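Local structure of COBE (Pseudomonas aeruginosa, 2W6K) at residues A[25-30]-A[129-134]; A[84-89]-A[103-108]; A[120-125]-A[135-140]. The protein takes part in the biosynthesis of cobalamin (vitamin B12), although its precise role in the pathway is not firmly established. All coordinates share one frame; numbering follows the deposited sequence. Where two conformers were deposited one is given.

Overall arrangement
The three contacts surround the beta hairpin of strands 119-127 and 131-138 and the helices on its two faces. Contacts 1 and 3 share strand 131-138 and have centres about 17 Å apart: contact 1 packs helix 24-37 on this strand, whereas contact 3 pairs it with the outer strand 119-127. Contact 2, about 10 Å between centres from contact 3, ties a loop to helix 102-115 on the other face. Each is partly buried. Contact 1 is mostly hydrocarbon, with polar residues at one end; contact 3 relies on backbone bonds; contact 2 turns on a buried carboxylate. A sulfate touches contacts 2 and 3, and Glu104 and Ser88 bond Lys125 of contact 3.

Contact 1 of 3, residues A[25-30]-A[129-134]; sequences EHLRAL and DRASIA
Leu27 and Leu30 pack on Ala131 and Ile133 in an apolar helix-on-sheet contact, joining helix 24-37 to one face of strand 131-138. The axes of the two short segments approach to 9.1 Å, their directions 41° apart. Ala131 suits the middle of the contact because its small CB leaves room for two leucine methyls: Leu27 CD2 comes within 3.8 Å of Ala131 CB, and Leu30 CD2 within 3.9 Å of that same CB. Leu30 turns CG away from its own N (chi1 -176°), which carries CD2 over the strand until it lies 3.5 Å from Ala131 O. The Leu30 and Ile133 side chains run past one another head to tail, with Leu30 CD2 3.9 Å from Ile133 CG1. The long arm of Ile133 reaches the helix backbone, its CD1 3.7 Å from Leu27 O. At the more open end, the His26 ring meets Arg130 obliquely through the latter's CB; the ring's NE2 is held by Asp128 OD2, in the turn before the strand. Helix 58-67 packs on Leu27 from beside the contact, while strand 12-18, the sheet neighbour of strand 131-138, supports Leu27, Ala131 and Ile133 through Ile16 and Cys18.

Contact 2 of 3, residues A[84-89]-A[103-108]; sequences PRLLSP and AEAAAL. With SO4 (sulfate ion), chain B.
Glu104, a buried acid, turns its carboxylate to the loop 84-89 and accepts three hydrogen bonds from it, two from backbone amides and one from a hydroxyl. OE1 takes two successive amides, Leu87 N at 2.7 Å and Ser88 N at 2.8 Å. Both meet OE1 on its syn side, the Leu87 donor 33° out of the carboxylate plane and the Ser88 donor 16°. The other oxygen accepts the serine hydroxyl, Ser88 OG lying 2.6 Å from Glu104 OE2. Serine fits here because its short side chain lets amide and hydroxyl of one residue hold both oxygens and fix the rotation of the group. The extended glutamate chain (chi2 -178°) carries the carboxylate from the helix to the loop. Beside it the contact is apolar: Leu86 CD2 settles 3.9 Å from Ala105 CB, where a small residue lets the loop come close to the helix. Arg85 passes obliquely by Leu108, with NH1 4.0 Å from Leu108 CD2, and continues to a salt bridge with Glu112. At the start of helix 102-115 a sulfate, probably from the crystallisation liquor, accepts from Ala103 N at 2.9 Å, as well as from Val102 N, Ser101 OG and Lys125 NZ, consistent with a site suited to an anion. With the backbone N of Lys125 as a further donor to OE2, Glu104 receives hydrogen bonds from amides and a hydroxyl, which would probably favour its ionised form and help offset the cost of burial.

Contact 3 of 3, residues A[120-125]-A[135-140]; sequences DLLGAK and LARLLT. With SO4 (sulfate ion), chain B.
The carboxylate of Asp120 has Leu139 over one of its faces, the leucine CG 3.5 Å from Asp120 CG, whereas the guanidinium of Arg137 is approached obliquely by Leu122 CG. Although these two flat groups belong to a directly paired couple, Asp120 OD2 stays 5.2 Å from Arg137 NH2, too far for a salt bridge. The pairing itself is made by the backbone. Asp120 and Arg137 form an antiparallel hydrogen-bonded pair, Arg137 N to Asp120 O being 3.0 Å and nearly straight at 166°, with a reciprocal bond from Asp120 N to Arg137 O. Next along is the non-hydrogen-bonded pair Leu121 and Ala136. Leu122 N then reaches Leu135 O at 2.9 Å, beyond which the pairing is interrupted and a water bridges Gly123 O and Leu135 N, before strand 119-127 rejoins strand 131-138 through Arg126 and Ile133. Leu122 CD2 lies 4.0 Å from Leu135 CB, an apolar contact alongside the bond from Leu122 N to Leu135 O. Lys125, its chain extended, gives NZ to a sulfate O3 at 2.9 Å and also to Ser88 O. This beta hairpin forms one side of the sheet, strand 119-127 being one of its two edge strands within the chain. Leu121 and Ala136 face helix 102-115, meeting Leu108 and Ala107 respectively, while Leu135 packs against Thr34 and Leu35 of helix 24-37 on the other side.

Contact 1 of 3, residues A[25-30]-A[129-134]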
ATOM      1  N   GLU A  25      -3.813  -0.733  16.230  1.00 11.60           N
ATOM      2  CA  GLU A  25      -5.091  -0.019  16.389  1.00 11.89           C
ATOM      3  C   GLU A  25      -5.067   1.328  15.629  1.00 11.90           C
ATOM      4  O   GLU A  25      -6.018   1.670  14.925  1.00 11.95           O
ATOM      5  CB  GLU A  25      -5.407   0.145  17.884  1.00 13.26           C
ATOM      6  CG  GLU A  25      -5.501  -1.203  18.642  0.70 16.02           C
ATOM      7  CD  GLU A  25      -4.226  -1.596  19.445  0.70 19.54           C
ATOM      8  OE1 GLU A  25      -4.354  -1.764  20.689  0.70 22.44           O
ATOM      9  OE2 GLU A  25      -3.110  -1.763  18.864  0.70 16.85           O
ATOM     10  N   HIS A  26      -3.957   2.050  15.723  1.00 10.87           N
ATOM     11  CA  HIS A  26      -3.807   3.324  15.057  1.00 12.11           C
ATOM     12  C   HIS A  26      -3.822   3.102  13.562  1.00 10.73           C
ATOM     13  O   HIS A  26      -4.599   3.754  12.818  1.00 11.59           O
ATOM     14  CB  HIS A  26      -2.491   3.967  15.455  1.00 12.79           C
ATOM     15  CG  HIS A  26      -2.300   5.338  14.893  1.00 17.72           C
ATOM     16  ND1 HIS A  26      -2.337   6.468  15.677  1.00 21.16           N
ATOM     17  CD2 HIS A  26      -2.065   5.760  13.627  1.00 21.31           C
ATOM     18  CE1 HIS A  26      -2.124   7.532  14.919  1.00 22.78           C
ATOM     19  NE2 HIS A  26      -1.968   7.130  13.671  1.00 24.20           N
ATOM     20  N   LEU A  27      -3.003   2.156  13.106  1.00  9.85           N
ATOM     21  CA  LEU A  27      -2.938   1.877  11.669  1.00  9.46           C
ATOM     22  C   LEU A  27      -4.314   1.465  11.151  1.00  9.37           C
ATOM     23  O   LEU A  27      -4.731   1.904  10.073  1.00 10.15           O
ATOM     24  CB  LEU A  27      -1.900   0.780  11.366  1.00  9.10           C
ATOM     25  CG  LEU A  27      -0.442   1.156  11.652  1.00  9.40           C
ATOM     26  CD1 LEU A  27       0.488   0.035  11.334  1.00 10.76           C
ATOM     27  CD2 LEU A  27      -0.066   2.373  10.809  1.00 12.73           C
ATOM     28  N   ARG A  28      -5.019   0.623  11.910  1.00  9.55           N
ATOM     29  CA  ARG A  28      -6.328   0.140  11.441  1.00  9.72           C
ATOM     30  C   ARG A  28      -7.314   1.297  11.284  1.00 10.53           C
ATOM     31  O   ARG A  28      -8.068   1.329  10.315  1.00  9.69           O
ATOM     32  CB  ARG A  28      -6.905  -0.925  12.387  1.00 10.30           C
ATOM     33  CG  ARG A  28      -8.263  -1.434  11.899  1.00 11.98           C
ATOM     34  CD  ARG A  28      -8.856  -2.473  12.827  1.00 11.65           C
ATOM     35  NE  ARG A  28      -9.144  -1.905  14.141  1.00 14.60           N
ATOM     36  CZ  ARG A  28      -9.226  -2.621  15.263  1.00 17.83           C
ATOM     37  NH1 ARG A  28      -9.478  -2.023  16.421  1.00 21.42           N
ATOM     38  NH2 ARG A  28      -9.073  -3.938  15.240  1.00 14.56           N
ATOM     39  N   ALA A  29      -7.307   2.224  12.239  1.00  9.95           N
ATOM     40  CA  ALA A  29      -8.246   3.385  12.183  1.00 11.14           C
ATOM     41  C   ALA A  29      -7.954   4.275  10.971  1.00 10.75           C
ATOM     42  O   ALA A  29      -8.859   4.722  10.270  1.00 12.21           O
ATOM     43  CB  ALA A  29      -8.210   4.195  13.452  1.00 11.33           C
ATOM     44  N   LEU A  30      -6.679   4.487  10.694  1.00  9.94           N
ATOM     45  CA  LEU A  30      -6.327   5.294   9.556  1.00  9.70           C
ATOM     46  C   LEU A  30      -6.647   4.569   8.242  1.00  8.96           C
ATOM     47  O   LEU A  30      -7.111   5.193   7.281  1.00  8.41           O
ATOM     48  CB  LEU A  30      -4.875   5.699   9.613  1.00  9.13           C
ATOM     49  CG  LEU A  30      -4.407   6.640   8.494  1.00 12.01           C
ATOM     50  CD1 LEU A  30      -5.153   7.982   8.472  1.00 14.90           C
ATOM     51  CD2 LEU A  30      -2.927   6.905   8.649  1.00 12.87           C
ATOM     52  N   ASP A 129       0.134  12.379  11.794  1.00 22.64           N
ATOM     53  CA  ASP A 129       1.502  12.664  12.193  1.00 23.30           C
ATOM     54  C   ASP A 129       2.345  11.388  12.488  1.00 22.20           C
ATOM     55  O   ASP A 129       3.595  11.416  12.517  1.00 24.18           O
ATOM     56  CB  ASP A 129       1.427  13.715  13.300  0.60 23.86           C
ATOM     57  CG  ASP A 129       0.428  14.831  12.941  0.60 25.32           C
ATOM     58  OD1 ASP A 129       0.789  15.735  12.155  0.60 24.75           O
ATOM     59  OD2 ASP A 129      -0.748  14.779  13.384  0.60 30.26           O
ATOM     60  N   ARG A 130       1.663  10.240  12.563  1.00 20.38           N
ATOM     61  CA  ARG A 130       2.378   9.010  12.808  0.50 19.76           C
ATOM     62  C   ARG A 130       2.393   8.044  11.620  1.00 18.05           C
ATOM     63  O   ARG A 130       3.300   7.234  11.512  1.00 18.87           O
ATOM     64  CB  ARG A 130       1.943   8.351  14.125  0.50 20.06           C
ATOM     65  CG  ARG A 130       2.228   9.227  15.378  0.50 23.06           C
ATOM     66  CD  ARG A 130       3.683   9.127  15.848  0.50 25.44           C
ATOM     67  NE  ARG A 130       4.083  10.211  16.753  0.50 28.02           N
ATOM     68  CZ  ARG A 130       5.127  11.015  16.558  0.50 28.50           C
ATOM     69  NH1 ARG A 130       5.910  10.871  15.497  0.50 29.42           N
ATOM     70  NH2 ARG A 130       5.407  11.964  17.441  0.50 30.70           N
ATOM     71  N   ALA A 131       1.447   8.175  10.689  1.00 16.31           N
ATOM     72  CA  ALA A 131       1.389   7.209   9.568  1.00 13.21           C
ATOM     73  C   ALA A 131       0.795   7.783   8.285  1.00 11.77           C
ATOM     74  O   ALA A 131       0.068   8.771   8.306  1.00 10.96           O
ATOM     75  CB  ALA A 131       0.585   5.998  10.006  1.00 13.37           C
ATOM     76  N   SER A 132       1.066   7.120   7.152  1.00 10.68           N
ATOM     77  CA  SER A 132       0.446   7.488   5.893  1.00 10.47           C
ATOM     78  C   SER A 132      -0.038   6.193   5.248  1.00  8.60           C
ATOM     79  O   SER A 132       0.639   5.177   5.354  1.00  9.27           O
ATOM     80  CB  SER A 132       1.438   8.135   4.927  1.00 12.05           C
ATOM     81  OG  SER A 132       1.570   9.535   5.200  1.00 16.43           O
ATOM     82  N   ILE A 133      -1.188   6.262   4.596  1.00  9.13           N
ATOM     83  CA  ILE A 133      -1.720   5.090   3.902  1.00  9.08           C
ATOM     84  C   ILE A 133      -2.142   5.458   2.475  1.00  8.69           C
ATOM     85  O   ILE A 133      -2.746   6.518   2.230  1.00  8.36           O
ATOM     86  CB  ILE A 133      -2.877   4.425   4.701  1.00  9.27           C
ATOM     87  CG1 ILE A 133      -2.346   3.966   6.079  1.00 11.69           C
ATOM     88  CG2 ILE A 133      -3.480   3.260   3.906  1.00 10.02           C
ATOM     89  CD1 ILE A 133      -3.252   3.089   6.898  1.00 12.39           C
ATOM     90  N   ALA A 134      -1.779   4.616   1.510  1.00  7.55           N
ATOM     91  CA  ALA A 134      -2.239   4.829   0.132  1.00  7.32           C
ATOM     92  C   ALA A 134      -2.881   3.559  -0.402  1.00  7.64           C
ATOM     93  O   ALA A 134      -2.557   2.466   0.034  1.00  8.55           O
ATOM     94  CB  ALA A 134      -1.095   5.248  -0.775  1.00  8.87           C
TER

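Contact 2 of 3, residues A[84-89]-A[103-108]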
ATOM      1  N   PRO A  84       8.678   8.128 -10.397  1.00 20.51           N
ATOM      2  CA  PRO A  84       8.052   9.021 -11.375  1.00 20.85           C
ATOM      3  C   PRO A  84       6.531   9.066 -11.299  1.00 20.55           C
ATOM      4  O   PRO A  84       5.914   9.948 -11.908  1.00 22.21           O
ATOM      5  CB  PRO A  84       8.451   8.401 -12.729  1.00 20.93           C
ATOM      6  CG  PRO A  84       9.637   7.571 -12.448  1.00 21.52           C
ATOM      7  CD  PRO A  84       9.448   7.049 -11.061  1.00 21.28           C
ATOM      8  N   ARG A  85       5.944   8.121 -10.565  1.00 19.45           N
ATOM      9  CA  ARG A  85       4.497   7.978 -10.523  0.50 19.34           C
ATOM     10  C   ARG A  85       3.893   8.418  -9.202  1.00 18.59           C
ATOM     11  O   ARG A  85       2.691   8.451  -9.069  1.00 19.41           O
ATOM     12  CB  ARG A  85       4.095   6.539 -10.825  0.50 18.88           C
ATOM     13  CG  ARG A  85       4.444   6.089 -12.232  0.50 20.04           C
ATOM     14  CD  ARG A  85       4.411   4.587 -12.334  0.50 20.17           C
ATOM     15  NE  ARG A  85       3.038   4.081 -12.305  0.50 20.07           N
ATOM     16  CZ  ARG A  85       2.700   2.795 -12.359  0.50 19.37           C
ATOM     17  NH1 ARG A  85       1.422   2.448 -12.324  0.50 19.23           N
ATOM     18  NH2 ARG A  85       3.630   1.858 -12.449  0.50 19.90           N
ATOM     19  N   LEU A  86       4.732   8.778  -8.237  1.00 18.44           N
ATOM     20  CA  LEU A  86       4.234   9.154  -6.916  1.00 16.77           C
ATOM     21  C   LEU A  86       3.490  10.477  -6.911  1.00 17.15           C
ATOM     22  O   LEU A  86       3.757  11.376  -7.724  1.00 17.94           O
ATOM     23  CB  LEU A  86       5.386   9.187  -5.890  1.00 17.13           C
ATOM     24  CG  LEU A  86       6.145   7.856  -5.826  1.00 14.52           C
ATOM     25  CD1 LEU A  86       7.219   7.944  -4.745  1.00 18.87           C
ATOM     26  CD2 LEU A  86       5.258   6.631  -5.601  1.00 17.23           C
ATOM     27  N   LEU A  87       2.571  10.608  -5.965  1.00 16.83           N
ATOM     28  CA  LEU A  87       1.736  11.807  -5.881  1.00 16.57           C
ATOM     29  C   LEU A  87       2.109  12.729  -4.714  1.00 17.28           C
ATOM     30  O   LEU A  87       1.843  13.942  -4.769  1.00 17.66           O
ATOM     31  CB  LEU A  87       0.240  11.426  -5.802  1.00 16.75           C
ATOM     32  CG  LEU A  87      -0.385  10.553  -6.897  1.00 14.33           C
ATOM     33  CD1 LEU A  87      -1.906  10.299  -6.675  1.00 14.91           C
ATOM     34  CD2 LEU A  87      -0.109  11.120  -8.342  1.00 16.66           C
ATOM     35  N   SER A  88       2.679  12.176  -3.645  1.00 16.47           N
ATOM     36  CA  SER A  88       2.823  12.923  -2.386  1.00 17.65           C
ATOM     37  C   SER A  88       4.194  12.702  -1.747  1.00 18.39           C
ATOM     38  O   SER A  88       4.316  11.950  -0.779  1.00 18.90           O
ATOM     39  CB  SER A  88       1.735  12.502  -1.386  1.00 16.54           C
ATOM     40  OG  SER A  88       0.474  12.352  -2.005  1.00 19.10           O
ATOM     41  N   PRO A  89       5.231  13.353  -2.291  1.00 19.79           N
ATOM     42  CA  PRO A  89       6.609  13.231  -1.786  1.00 20.10           C
ATOM     43  C   PRO A  89       6.729  13.544  -0.280  1.00 20.29           C
ATOM     44  O   PRO A  89       6.070  14.463   0.227  1.00 20.73           O
ATOM     45  CB  PRO A  89       7.371  14.265  -2.611  1.00 20.57           C
ATOM     46  CG  PRO A  89       6.305  15.178  -3.230  1.00 20.95           C
ATOM     47  CD  PRO A  89       5.135  14.280  -3.437  1.00 20.92           C
ATOM     48  N   ALA A 103       4.270   4.723   1.391  1.00  8.75           N
ATOM     49  CA  ALA A 103       2.879   4.232   1.236  1.00  8.21           C
ATOM     50  C   ALA A 103       2.491   4.135  -0.233  1.00  8.06           C
ATOM     51  O   ALA A 103       1.926   3.135  -0.684  1.00  8.39           O
ATOM     52  CB  ALA A 103       1.916   5.146   1.976  1.00  9.12           C
ATOM     53  N   GLU A 104       2.752   5.198  -0.987  1.00  7.74           N
ATOM     54  CA  GLU A 104       2.350   5.231  -2.392  1.00  8.23           C
ATOM     55  C   GLU A 104       3.159   4.224  -3.237  1.00  8.65           C
ATOM     56  O   GLU A 104       2.593   3.447  -4.005  1.00  8.06           O
ATOM     57  CB  GLU A 104       2.474   6.649  -2.936  1.00  8.86           C
ATOM     58  CG  GLU A 104       1.470   7.555  -2.288  1.00  9.99           C
ATOM     59  CD  GLU A 104       1.473   8.989  -2.792  1.00 11.21           C
ATOM     60  OE1 GLU A 104       2.383   9.356  -3.548  1.00 13.56           O
ATOM     61  OE2 GLU A 104       0.549   9.743  -2.375  1.00 11.38           O
ATOM     62  N   ALA A 105       4.470   4.218  -3.047  1.00  8.49           N
ATOM     63  CA  ALA A 105       5.337   3.306  -3.824  1.00  8.36           C
ATOM     64  C   ALA A 105       5.086   1.862  -3.493  1.00  7.77           C
ATOM     65  O   ALA A 105       5.062   1.044  -4.403  1.00  8.76           O
ATOM     66  CB  ALA A 105       6.815   3.647  -3.641  1.00  8.48           C
ATOM     67  N   ALA A 106       4.859   1.542  -2.211  1.00 10.15           N
ATOM     68  CA  ALA A 106       4.662   0.127  -1.817  1.00  8.22           C
ATOM     69  C   ALA A 106       3.318  -0.394  -2.344  1.00  8.80           C
ATOM     70  O   ALA A 106       3.213  -1.547  -2.799  1.00  9.29           O
ATOM     71  CB  ALA A 106       4.783  -0.072  -0.312  1.00  9.51           C
ATOM     72  N   ALA A 107       2.314   0.471  -2.330  1.00  8.51           N
ATOM     73  CA  ALA A 107       0.998   0.110  -2.855  1.00  8.44           C
ATOM     74  C   ALA A 107       1.086  -0.245  -4.348  1.00  8.54           C
ATOM     75  O   ALA A 107       0.621  -1.315  -4.760  1.00  9.94           O
ATOM     76  CB  ALA A 107      -0.031   1.228  -2.588  1.00  9.15           C
ATOM     77  N   LEU A 108       1.689   0.640  -5.144  1.00  9.09           N
ATOM     78  CA  LEU A 108       1.830   0.414  -6.565  1.00 10.17           C
ATOM     79  C   LEU A 108       2.653  -0.850  -6.826  1.00 10.37           C
ATOM     80  O   LEU A 108       2.249  -1.698  -7.636  1.00 11.50           O
ATOM     81  CB  LEU A 108       2.494   1.625  -7.211  1.00 11.36           C
ATOM     82  CG  LEU A 108       1.599   2.849  -7.381  1.00 11.53           C
ATOM     83  CD1 LEU A 108       2.473   4.026  -7.786  1.00 13.45           C
ATOM     84  CD2 LEU A 108       0.515   2.547  -8.433  1.00 12.55           C
TER
HETATM   85  S   SO4 B1140       5.192   7.894   3.412  1.00 13.59           S
HETATM   86  O1  SO4 B1140       5.033   8.722   4.651  1.00 19.44           O
HETATM   87  O2  SO4 B1140       6.601   7.579   3.221  1.00 16.13           O
HETATM   88  O3  SO4 B1140       4.713   8.682   2.295  1.00 17.46           O
HETATM   89  O4  SO4 B1140       4.428   6.690   3.573  1.00 18.00           O

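Contact 3 of 3, residues A[120-125]-A[135-140]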
ATOM      1  N   ASP A 120      -2.745   1.628 -10.502  1.00 16.98           N
ATOM      2  CA  ASP A 120      -2.928   3.070 -10.329  1.00 16.66           C
ATOM      3  C   ASP A 120      -3.264   3.343  -8.871  1.00 14.53           C
ATOM      4  O   ASP A 120      -3.985   2.571  -8.218  1.00 14.69           O
ATOM      5  CB  ASP A 120      -4.068   3.573 -11.238  1.00 18.37           C
ATOM      6  CG  ASP A 120      -3.603   3.950 -12.643  0.70 21.37           C
ATOM      7  OD1 ASP A 120      -2.398   3.848 -12.971  0.70 25.99           O
ATOM      8  OD2 ASP A 120      -4.471   4.379 -13.431  0.70 26.36           O
ATOM      9  N   LEU A 121      -2.773   4.458  -8.348  1.00 12.48           N
ATOM     10  CA  LEU A 121      -3.230   4.875  -7.044  1.00 12.32           C
ATOM     11  C   LEU A 121      -4.645   5.400  -7.142  1.00 12.50           C
ATOM     12  O   LEU A 121      -4.991   6.066  -8.112  1.00 12.13           O
ATOM     13  CB  LEU A 121      -2.326   5.982  -6.531  1.00 10.97           C
ATOM     14  CG  LEU A 121      -0.901   5.529  -6.192  1.00 12.08           C
ATOM     15  CD1 LEU A 121       0.067   6.710  -6.174  1.00 14.63           C
ATOM     16  CD2 LEU A 121      -0.925   4.825  -4.846  1.00 10.18           C
ATOM     17  N   LEU A 122      -5.448   5.113  -6.126  1.00 12.59           N
ATOM     18  CA  LEU A 122      -6.841   5.625  -6.056  1.00 13.91           C
ATOM     19  C   LEU A 122      -6.861   7.116  -5.799  1.00 14.54           C
ATOM     20  O   LEU A 122      -7.813   7.837  -6.175  1.00 15.82           O
ATOM     21  CB  LEU A 122      -7.592   4.880  -4.954  1.00 14.66           C
ATOM     22  CG  LEU A 122      -8.149   3.527  -5.394  1.00 16.62           C
ATOM     23  CD1 LEU A 122      -7.065   2.524  -5.646  1.00 22.31           C
ATOM     24  CD2 LEU A 122      -9.075   3.079  -4.288  1.00 17.34           C
ATOM     25  N   GLY A 123      -5.792   7.605  -5.174  1.00 14.03           N
ATOM     26  CA  GLY A 123      -5.687   9.006  -4.815  1.00 15.22           C
ATOM     27  C   GLY A 123      -4.402   9.226  -4.075  1.00 14.67           C
ATOM     28  O   GLY A 123      -3.690   8.266  -3.761  1.00 14.39           O
ATOM     29  N   ALA A 124      -4.101  10.482  -3.759  1.00 14.96           N
ATOM     30  CA  ALA A 124      -2.997  10.792  -2.881  1.00 14.65           C
ATOM     31  C   ALA A 124      -3.133  10.088  -1.517  1.00 14.36           C
ATOM     32  O   ALA A 124      -4.242   9.867  -1.020  1.00 14.60           O
ATOM     33  CB  ALA A 124      -2.929  12.305  -2.674  1.00 16.23           C
ATOM     34  N   LYS A 125      -2.001   9.769  -0.905  1.00 12.76           N
ATOM     35  CA  LYS A 125      -2.009   9.098   0.405  1.00 12.22           C
ATOM     36  C   LYS A 125      -2.722   9.960   1.429  1.00 12.91           C
ATOM     37  O   LYS A 125      -2.724  11.204   1.319  1.00 13.52           O
ATOM     38  CB  LYS A 125      -0.586   8.858   0.860  1.00 11.29           C
ATOM     39  CG  LYS A 125       0.089  10.126   1.327  1.00 12.25           C
ATOM     40  CD  LYS A 125       1.579   9.955   1.441  1.00 15.40           C
ATOM     41  CE  LYS A 125       2.170  11.212   2.011  1.00 15.30           C
ATOM     42  NZ  LYS A 125       3.626  11.289   1.766  1.00 17.25           N
ATOM     43  N   LEU A 135      -3.731   3.723  -1.389  1.00  8.69           N
ATOM     44  CA  LEU A 135      -4.442   2.570  -1.976  1.00  8.54           C
ATOM     45  C   LEU A 135      -4.138   2.464  -3.454  1.00 10.08           C
ATOM     46  O   LEU A 135      -4.133   3.462  -4.161  1.00  9.65           O
ATOM     47  CB  LEU A 135      -5.962   2.696  -1.757  1.00  8.96           C
ATOM     48  CG  LEU A 135      -6.451   2.901  -0.316  1.00  7.71           C
ATOM     49  CD1 LEU A 135      -7.974   3.155  -0.348  1.00 11.55           C
ATOM     50  CD2 LEU A 135      -6.108   1.672   0.511  1.00 10.61           C
ATOM     51  N   ALA A 136      -3.883   1.247  -3.919  1.00  9.76           N
ATOM     52  CA  ALA A 136      -3.656   1.032  -5.343  1.00 11.55           C
ATOM     53  C   ALA A 136      -4.541  -0.092  -5.830  1.00 13.68           C
ATOM     54  O   ALA A 136      -4.817  -1.054  -5.109  1.00 12.67           O
ATOM     55  CB  ALA A 136      -2.172   0.719  -5.639  1.00 11.01           C
ATOM     56  N   ARG A 137      -4.986   0.037  -7.076  1.00 16.06           N
ATOM     57  CA  ARG A 137      -5.857  -0.950  -7.699  1.00 20.09           C
ATOM     58  C   ARG A 137      -5.352  -1.339  -9.086  1.00 21.91           C
ATOM     59  O   ARG A 137      -4.843  -0.503  -9.834  1.00 20.74           O
ATOM     60  CB  ARG A 137      -7.289  -0.419  -7.790  1.00 20.48           C
ATOM     61  CG  ARG A 137      -7.386   1.030  -8.237  1.00 26.64           C
ATOM     62  CD  ARG A 137      -8.499   1.220  -9.255  1.00 31.48           C
ATOM     63  NE  ARG A 137      -8.313   2.431 -10.048  1.00 35.74           N
ATOM     64  CZ  ARG A 137      -9.112   3.492  -9.991  1.00 39.21           C
ATOM     65  NH1 ARG A 137     -10.157   3.494  -9.176  1.00 40.75           N
ATOM     66  NH2 ARG A 137      -8.866   4.552 -10.750  1.00 40.27           N
ATOM     67  N   LEU A 138      -5.500  -2.616  -9.415  1.00 24.54           N
ATOM     68  CA  LEU A 138      -5.104  -3.146 -10.691  1.00 28.50           C
ATOM     69  C   LEU A 138      -6.036  -2.548 -11.735  1.00 30.82           C
ATOM     70  O   LEU A 138      -7.261  -2.732 -11.683  1.00 31.94           O
ATOM     71  CB  LEU A 138      -5.191  -4.667 -10.657  1.00 27.88           C
ATOM     72  CG  LEU A 138      -4.384  -5.421 -11.705  1.00 28.84           C
ATOM     73  CD1 LEU A 138      -2.865  -5.172 -11.568  1.00 27.91           C
ATOM     74  CD2 LEU A 138      -4.715  -6.886 -11.606  1.00 28.50           C
ATOM     75  N   LEU A 139      -5.425  -1.796 -12.640  1.00 34.15           N
ATOM     76  CA  LEU A 139      -6.088  -0.975 -13.646  1.00 37.63           C
ATOM     77  C   LEU A 139      -6.433  -1.810 -14.868  1.00 39.13           C
ATOM     78  O   LEU A 139      -5.551  -2.063 -15.697  1.00 40.29           O
ATOM     79  CB  LEU A 139      -5.102   0.114 -14.076  1.00 37.66           C
ATOM     80  CG  LEU A 139      -5.443   1.544 -14.483  1.00 39.16           C
ATOM     81  CD1 LEU A 139      -4.398   2.002 -15.492  1.00 39.98           C
ATOM     82  CD2 LEU A 139      -6.848   1.731 -15.049  1.00 40.33           C
ATOM     83  N   THR A 140      -7.689  -2.230 -14.980  1.00 40.97           N
ATOM     84  CA  THR A 140      -8.136  -3.010 -16.126  1.00 42.43           C
ATOM     85  C   THR A 140      -7.832  -2.291 -17.436  1.00 42.82           C
ATOM     86  O   THR A 140      -6.941  -2.693 -18.183  1.00 43.60           O
ATOM     87  CB  THR A 140      -9.646  -3.305 -16.053  1.00 42.69           C
ATOM     88  OG1 THR A 140      -9.986  -3.748 -14.733  1.00 43.68           O
ATOM     89  CG2 THR A 140     -10.028  -4.382 -17.059  1.00 42.91           C
TER
HETATM   90  S   SO4 B1140       5.192   7.894   3.412  1.00 13.59           S
HETATM   91  O1  SO4 B1140       5.033   8.722   4.651  1.00 19.44           O
HETATM   92  O2  SO4 B1140       6.601   7.579   3.221  1.00 16.13           O
HETATM   93  O3  SO4 B1140       4.713   8.682   2.295  1.00 17.46           O
HETATM   94  O4  SO4 B1140       4.428   6.690   3.573  1.00 18.00           O
HETATM   95  O   HOH W   1      -4.631   6.255  -2.047  1.00 15.32           O